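Local coordinates for beta-ketoacyl-[acyl-carrier-protein] synthase FabY (Pseudomonas aeruginosa, PDB 4CW4) that catalyses the condensation of acetyl-CoA with malonyl-ACP to acetoacetyl-ACP, the primer that initiates fatty acid biosynthesis, at residues A[298-303]-A[370-375]; A[488-493]-A[533-538]. All blocks are in the same frame, centred on the assembly; numbering follows the deposited sequence.

Contact 1: A[298-303]-A[370-375]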
ATOM      1  N   ASP A 298      12.960  -8.857   8.924  1.00 12.38           N
ATOM      2  CA  ASP A 298      12.349  -9.238  10.184  1.00 14.66           C
ATOM      3  C   ASP A 298      11.781 -10.647  10.147  1.00 12.23           C
ATOM      4  O   ASP A 298      11.897 -11.368  11.138  1.00 11.74           O
ATOM      5  CB  ASP A 298      11.303  -8.231  10.605  1.00 18.30           C
ATOM      6  CG  ASP A 298      11.921  -6.940  11.105  1.00 21.79           C
ATOM      7  OD1 ASP A 298      13.176  -6.859  11.230  1.00 24.39           O
ATOM      8  OD2 ASP A 298      11.151  -6.021  11.398  1.00 22.98           O
ATOM      9  N   VAL A 299      11.179 -11.057   9.034  1.00 11.83           N
ATOM     10  CA  VAL A 299      10.632 -12.395   8.963  1.00 11.80           C
ATOM     11  C   VAL A 299      11.736 -13.443   8.927  1.00 10.98           C
ATOM     12  O   VAL A 299      11.514 -14.570   9.398  1.00 12.36           O
ATOM     13  CB  VAL A 299       9.633 -12.606   7.804  1.00 13.01           C
ATOM     14  CG1 VAL A 299       8.441 -11.683   7.971  1.00 12.91           C
ATOM     15  CG2 VAL A 299      10.249 -12.363   6.469  1.00 14.40           C
ATOM     16  N   ILE A 300      12.928 -13.088   8.428  1.00 10.26           N
ATOM     17  CA  ILE A 300      14.023 -14.046   8.440  1.00 10.01           C
ATOM     18  C   ILE A 300      14.608 -14.138   9.831  1.00 11.65           C
ATOM     19  O   ILE A 300      14.798 -15.230  10.348  1.00 12.38           O
ATOM     20  CB  ILE A 300      15.110 -13.694   7.395  1.00 11.11           C
ATOM     21  CG1 ILE A 300      14.562 -13.983   5.990  1.00 12.99           C
ATOM     22  CG2 ILE A 300      16.378 -14.490   7.625  1.00 10.84           C
ATOM     23  CD1 ILE A 300      15.412 -13.465   4.873  1.00 13.34           C
ATOM     24  N   THR A 301      14.860 -13.003  10.468  1.00 11.98           N
ATOM     25  CA  THR A 301      15.507 -13.041  11.778  1.00 13.51           C
ATOM     26  C   THR A 301      14.571 -13.639  12.853  1.00 14.95           C
ATOM     27  O   THR A 301      15.033 -14.266  13.808  1.00 16.44           O
ATOM     28  CB  THR A 301      16.055 -11.644  12.194  1.00 15.45           C
ATOM     29  OG1 THR A 301      14.990 -10.692  12.292  1.00 16.04           O
ATOM     30  CG2 THR A 301      17.063 -11.141  11.183  1.00 16.11           C
ATOM     31  N   SER A 302      13.262 -13.490  12.675  1.00 14.97           N
ATOM     32  CA  SER A 302      12.306 -14.041  13.634  1.00 16.26           C
ATOM     33  C   SER A 302      11.968 -15.507  13.355  1.00 18.03           C
ATOM     34  O   SER A 302      11.308 -16.155  14.169  1.00 19.84           O
ATOM     35  CB  SER A 302      11.012 -13.232  13.632  1.00 16.90           C
ATOM     36  OG  SER A 302      10.324 -13.444  12.419  1.00 17.69           O
ATOM     37  N   GLY A 303      12.395 -16.031  12.216  1.00 17.90           N
ATOM     38  CA  GLY A 303      12.153 -17.427  11.903  1.00 18.03           C
ATOM     39  C   GLY A 303      10.863 -17.760  11.223  1.00 16.85           C
ATOM     40  O   GLY A 303      10.527 -18.941  11.063  1.00 19.00           O
ATOM     41  N   VAL A 370      15.041  -8.678  -5.095  1.00  9.58           N
ATOM     42  CA  VAL A 370      16.128  -9.463  -4.528  1.00 10.59           C
ATOM     43  C   VAL A 370      15.527 -10.714  -3.913  1.00 10.37           C
ATOM     44  O   VAL A 370      14.374 -10.710  -3.445  1.00 10.77           O
ATOM     45  CB  VAL A 370      16.954  -8.700  -3.454  1.00 12.49           C
ATOM     46  CG1 VAL A 370      17.700  -7.511  -4.095  1.00 14.20           C
ATOM     47  CG2 VAL A 370      16.092  -8.267  -2.276  1.00 13.51           C
ATOM     48  N   VAL A 371      16.306 -11.785  -3.928  1.00  9.67           N
ATOM     49  CA  VAL A 371      15.913 -13.040  -3.298  1.00 10.27           C
ATOM     50  C   VAL A 371      16.780 -13.202  -2.070  1.00 10.43           C
ATOM     51  O   VAL A 371      17.995 -13.231  -2.184  1.00 10.67           O
ATOM     52  CB  VAL A 371      16.102 -14.239  -4.232  1.00 11.47           C
ATOM     53  CG1 VAL A 371      15.563 -15.507  -3.589  1.00 11.96           C
ATOM     54  CG2 VAL A 371      15.443 -13.994  -5.570  1.00 11.62           C
ATOM     55  N   LEU A 372      16.156 -13.273  -0.900  1.00  9.48           N
ATOM     56  CA  LEU A 372      16.853 -13.466   0.360  1.00 10.30           C
ATOM     57  C   LEU A 372      16.631 -14.879   0.863  1.00 10.87           C
ATOM     58  O   LEU A 372      15.543 -15.450   0.707  1.00 11.50           O
ATOM     59  CB  LEU A 372      16.327 -12.506   1.435  1.00 10.09           C
ATOM     60  CG  LEU A 372      16.271 -11.026   1.067  1.00 10.92           C
ATOM     61  CD1 LEU A 372      15.712 -10.207   2.223  1.00 11.20           C
ATOM     62  CD2 LEU A 372      17.672 -10.531   0.661  1.00 11.08           C
ATOM     63  N   MET A 373      17.660 -15.426   1.502  1.00  9.95           N
ATOM     64  CA  MET A 373      17.505 -16.649   2.273  1.00 10.26           C
ATOM     65  C   MET A 373      18.176 -16.476   3.608  1.00 10.68           C
ATOM     66  O   MET A 373      19.102 -15.698   3.725  1.00 12.06           O
ATOM     67  CB  MET A 373      18.166 -17.835   1.576  1.00 11.11           C
ATOM     68  CG  MET A 373      17.494 -18.296   0.324  1.00 12.65           C
ATOM     69  SD  MET A 373      18.347 -19.715  -0.391  1.00 13.12           S
ATOM     70  CE  MET A 373      17.221 -20.026  -1.766  1.00 14.30           C
ATOM     71  N   ASP A 374      17.733 -17.222   4.609  1.00 10.31           N
ATOM     72  CA  ASP A 374      18.538 -17.328   5.814  1.00 12.02           C
ATOM     73  C   ASP A 374      19.860 -18.036   5.509  1.00 11.19           C
ATOM     74  O   ASP A 374      19.978 -18.815   4.563  1.00 11.80           O
ATOM     75  CB  ASP A 374      17.789 -18.029   6.946  1.00 11.77           C
ATOM     76  CG  ASP A 374      17.559 -19.498   6.693  1.00 13.13           C
ATOM     77  OD1 ASP A 374      18.440 -20.334   7.052  1.00 13.41           O
ATOM     78  OD2 ASP A 374      16.485 -19.821   6.154  1.00 14.58           O
ATOM     79  N   ASP A 375      20.855 -17.758   6.330  1.00 11.15           N
ATOM     80  CA  ASP A 375      22.192 -18.269   6.105  1.00 13.03           C
ATOM     81  C   ASP A 375      22.287 -19.785   6.117  1.00 12.67           C
ATOM     82  O   ASP A 375      23.076 -20.363   5.381  1.00 12.93           O
ATOM     83  CB  ASP A 375      23.185 -17.679   7.117  1.00 13.46           C
ATOM     84  CG  ASP A 375      22.840 -17.995   8.561  1.00 14.19           C
ATOM     85  OD1 ASP A 375      21.769 -17.576   9.029  1.00 13.46           O
ATOM     86  OD2 ASP A 375      23.682 -18.585   9.273  1.00 15.97           O
TER
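I300, in the last turn of helix 288-301, meets the end of strand 366-374 with both arms of its branched side chain, one resting on L372 and the other on D374. No hydrogen bond links the segments; the contact is van der Waals packing within the protein interior. The longer arm reaches L372, where I300 CD1 lies 3.7 Å from L372 CB, and the two side chains run roughly perpendicular to each other. I300 thus touches the base of the leucine, whose side chain also packs on I12 and V310 of the neighbouring strands. I300 CD1 also passes 4.3 Å from the backbone C of M373, whose side chain leaves the strand on the other face toward V13.

The shorter arm turns to the end of the strand. I300 CG2, set opposite the backbone N by a chi1 of -72°, sits 3.9 Å from D374 CB and 4.0 Å from D374 CA, so the methyl lies against the aliphatic root of the aspartate and leaves its carboxylate to other partners. D374 OD2 forms a salt bridge with R306, while OD1 accepts a hydrogen bond from L377 N. With CG placed between the backbone N and the carbonyl carbon (chi1 69°), D374 serves as the N-cap of helix 375-381.

Just beyond I300 the helix closes in a Schellman motif, in which G303, at a positive phi of 88°, donates its N to I300 O at 3.1 Å. The chain then turns toward strand 307-314, whose V308 also packs on I300. Helix-on-sheet packing of this kind belongs to the thiolase fold of ketosynthases, here joining the C-terminal end of helix 288-301 to the end of strand 366-374, where the chain enters helix 375-381.

Contact 2: A[488-493]-A[533-538]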
ATOM      1  N   ILE A 488      20.533  -2.547  -5.778  0.68 10.38           N
ATOM      2  CA  ILE A 488      21.096  -3.399  -6.805  0.68 10.53           C
ATOM      3  C   ILE A 488      22.374  -2.787  -7.370  0.68 10.50           C
ATOM      4  O   ILE A 488      23.348  -3.506  -7.618  0.68 10.46           O
ATOM      5  CB  ILE A 488      20.039  -3.742  -7.854  0.68 12.35           C
ATOM      6  CG1 ILE A 488      19.113  -4.820  -7.273  0.68 13.57           C
ATOM      7  CG2 ILE A 488      20.683  -4.219  -9.149  0.68 14.36           C
ATOM      8  CD1 ILE A 488      17.959  -5.145  -8.127  0.68 13.55           C
ATOM      9  N   SER A 489      22.398  -1.472  -7.540  1.00 10.13           N
ATOM     10  CA  SER A 489      23.635  -0.818  -7.945  1.00  9.98           C
ATOM     11  C   SER A 489      24.750  -1.066  -6.926  1.00  9.78           C
ATOM     12  O   SER A 489      25.893  -1.347  -7.305  1.00  9.72           O
ATOM     13  CB  SER A 489      23.434   0.672  -8.142  1.00  9.54           C
ATOM     14  OG  SER A 489      24.678   1.260  -8.453  1.00 10.34           O
ATOM     15  N   ALA A 490      24.404  -1.001  -5.641  1.00  9.40           N
ATOM     16  CA  ALA A 490      25.389  -1.240  -4.591  1.00 10.06           C
ATOM     17  C   ALA A 490      26.064  -2.597  -4.769  1.00  9.68           C
ATOM     18  O   ALA A 490      27.269  -2.750  -4.536  1.00 10.61           O
ATOM     19  CB  ALA A 490      24.750  -1.154  -3.214  1.00 10.12           C
ATOM     20  N   LEU A 491      25.293  -3.592  -5.183  1.00  9.88           N
ATOM     21  CA  LEU A 491      25.829  -4.932  -5.321  1.00  9.76           C
ATOM     22  C   LEU A 491      26.878  -4.972  -6.415  1.00 10.06           C
ATOM     23  O   LEU A 491      27.819  -5.752  -6.357  1.00 10.46           O
ATOM     24  CB  LEU A 491      24.714  -5.922  -5.637  1.00 10.05           C
ATOM     25  CG  LEU A 491      23.568  -5.989  -4.613  1.00 10.99           C
ATOM     26  CD1 LEU A 491      22.618  -7.121  -4.971  1.00 11.69           C
ATOM     27  CD2 LEU A 491      24.121  -6.144  -3.181  1.00 10.91           C
ATOM     28  N   GLY A 492      26.689  -4.128  -7.418  1.00 10.04           N
ATOM     29  CA  GLY A 492      27.643  -3.997  -8.496  1.00 10.30           C
ATOM     30  C   GLY A 492      28.956  -3.401  -8.026  1.00 10.62           C
ATOM     31  O   GLY A 492      30.034  -3.813  -8.468  1.00 11.07           O
ATOM     32  N   THR A 493      28.885  -2.403  -7.147  1.00 10.41           N
ATOM     33  CA  THR A 493      30.115  -1.869  -6.542  1.00 11.42           C
ATOM     34  C   THR A 493      30.886  -2.964  -5.799  1.00 11.58           C
ATOM     35  O   THR A 493      32.107  -3.042  -5.902  1.00 12.79           O
ATOM     36  CB  THR A 493      29.814  -0.662  -5.643  1.00 11.99           C
ATOM     37  OG1 THR A 493      29.365   0.411  -6.470  1.00 11.23           O
ATOM     38  CG2 THR A 493      31.048  -0.213  -4.821  1.00 13.20           C
ATOM     39  N   CYS A 533      27.483  -0.807   2.469  1.00 10.11           N
ATOM     40  CA  CYS A 533      26.749   0.288   1.851  1.00 11.46           C
ATOM     41  C   CYS A 533      25.548   0.676   2.698  1.00 11.56           C
ATOM     42  O   CYS A 533      24.789  -0.192   3.164  1.00 12.56           O
ATOM     43  CB  CYS A 533      26.245  -0.088   0.461  1.00 12.01           C
ATOM     44  SG  CYS A 533      25.443   1.295  -0.395  1.00 13.19           S
ATOM     45  N   PHE A 534      25.379   1.982   2.879  1.00 10.72           N
ATOM     46  CA  PHE A 534      24.184   2.545   3.486  1.00 10.42           C
ATOM     47  C   PHE A 534      23.283   3.067   2.371  1.00  9.71           C
ATOM     48  O   PHE A 534      23.652   3.996   1.633  1.00 11.02           O
ATOM     49  CB  PHE A 534      24.580   3.666   4.426  1.00 11.24           C
ATOM     50  CG  PHE A 534      25.502   3.208   5.521  1.00 10.78           C
ATOM     51  CD1 PHE A 534      25.012   2.475   6.574  1.00 11.86           C
ATOM     52  CD2 PHE A 534      26.853   3.480   5.473  1.00 10.98           C
ATOM     53  CE1 PHE A 534      25.835   2.038   7.573  1.00 11.42           C
ATOM     54  CE2 PHE A 534      27.687   3.035   6.467  1.00 11.61           C
ATOM     55  CZ  PHE A 534      27.180   2.312   7.521  1.00 11.47           C
ATOM     56  N   ILE A 535      22.112   2.446   2.241  1.00  9.57           N
ATOM     57  CA  ILE A 535      21.105   2.860   1.268  1.00  9.99           C
ATOM     58  C   ILE A 535      20.188   3.882   1.944  1.00  9.96           C
ATOM     59  O   ILE A 535      19.574   3.566   2.970  1.00 11.82           O
ATOM     60  CB  ILE A 535      20.239   1.668   0.815  1.00 11.46           C
ATOM     61  CG1 ILE A 535      21.083   0.474   0.342  1.00 13.88           C
ATOM     62  CG2 ILE A 535      19.275   2.108  -0.273  1.00 11.87           C
ATOM     63  CD1 ILE A 535      21.978   0.722  -0.801  1.00 16.31           C
ATOM     64  N   ASN A 536      20.108   5.092   1.396  1.00  8.98           N
ATOM     65  CA  ASN A 536      19.312   6.140   2.003  1.00  9.27           C
ATOM     66  C   ASN A 536      18.129   6.557   1.137  1.00 10.11           C
ATOM     67  O   ASN A 536      18.259   6.720  -0.083  1.00 10.15           O
ATOM     68  CB  ASN A 536      20.168   7.366   2.316  1.00 11.10           C
ATOM     69  CG  ASN A 536      19.505   8.260   3.352  1.00 11.67           C
ATOM     70  OD1 ASN A 536      18.914   7.764   4.324  1.00 12.24           O
ATOM     71  ND2 ASN A 536      19.530   9.568   3.121  1.00 13.04           N
ATOM     72  N   SER A 537      16.973   6.711   1.763  0.66  7.81           N
ATOM     73  CA  SER A 537      15.750   6.990   1.012  0.66  8.38           C
ATOM     74  C   SER A 537      14.728   7.764   1.821  0.66  9.50           C
ATOM     75  O   SER A 537      14.676   7.731   3.058  0.66  7.52           O
ATOM     76  CB  SER A 537      15.125   5.689   0.515  0.66  9.35           C
ATOM     77  OG  SER A 537      14.112   5.898  -0.446  0.66 12.81           O
ATOM     78  N   LYS A 538      13.859   8.467   1.104  0.66 12.80           N
ATOM     79  CA  LYS A 538      12.860   9.277   1.763  0.66 11.77           C
ATOM     80  C   LYS A 538      11.802   9.551   0.756  0.66 20.49           C
ATOM     81  O   LYS A 538      11.954   9.314  -0.456  0.66 13.78           O
ATOM     82  CB  LYS A 538      13.428  10.621   2.232  0.66 21.54           C
ATOM     83  CG  LYS A 538      14.934  10.663   2.433  0.66 26.92           C
ATOM     84  CD  LYS A 538      15.494  12.029   2.214  0.66 11.27           C
ATOM     85  CE  LYS A 538      15.063  13.004   3.252  0.66 10.75           C
ATOM     86  NZ  LYS A 538      16.210  13.847   3.689  0.66 13.42           N
TER
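Helix 482-496 comes nearest to strand 532-539 at A490 and C533, whose CA atoms are 6.8 Å apart. C533 lies near the start of the strand, and from there the chain draws away from the helical segment, leaving K538 remote from it. No hydrogen bond joins the segments. The strand pairs instead with its neighbours: F534 and N536 bond to strand 434-437 on one edge, C533 and I535 to strand 543-550 on the other.

The methyl of A490 points at the strand and provides the helix side of the contact. It meets two residues, C533 and I535, which stand two positions apart and so both reach the helix-facing side. C533 SG approaches A490 CB to 3.8 Å. C533 CB is only slightly farther from A490 CB, at 4.1 Å, so the methyl lies alongside the cysteine rather than against the sulfur alone. A chi1 of -175° swings SG opposite the backbone N and beside the carbonyl carbon, which turns it to the A490 methyl.

I535 makes the second touch from farther along the strand. Its CB does not aim directly at the helix, but the CG1 arm bends at chi2 -60° and carries I535 CD1 to 4.1 Å from A490 CB. The A490 methyl thus takes contacts from both residues, consistent with the close approach of the two backbones there. I535 also packs on Q486, one helical turn before A490, and Q486 NE2 donates to N536 O, a polar tie near this apolar patch. F534 projects from the other face onto helix 409-425, so the strand is sandwiched between two helices, an arrangement characteristic of the layered alpha-beta-alpha-beta-alpha thiolase fold of ketosynthases.

Contacts 1 and 2 each pack a helix on a strand without a hydrogen bond between the segments, and each relies on a single helical residue, I300 or A490, that reaches more than one strand position. Their centres lie 19 Å apart, yet their nearest atoms come to about 4 Å without touching. Contact 1 closes along the chain before contact 2 opens, and all four segments lie in the ketosynthase region. Their relation to catalysis differs: 298-303 with 370-375 lies away from the active-site residues and beside the second subunit, whereas the I535 side chain of contact 2 is about 8 Å from that of H439 and about 11 Å from that of H477, the predicted catalytic histidines.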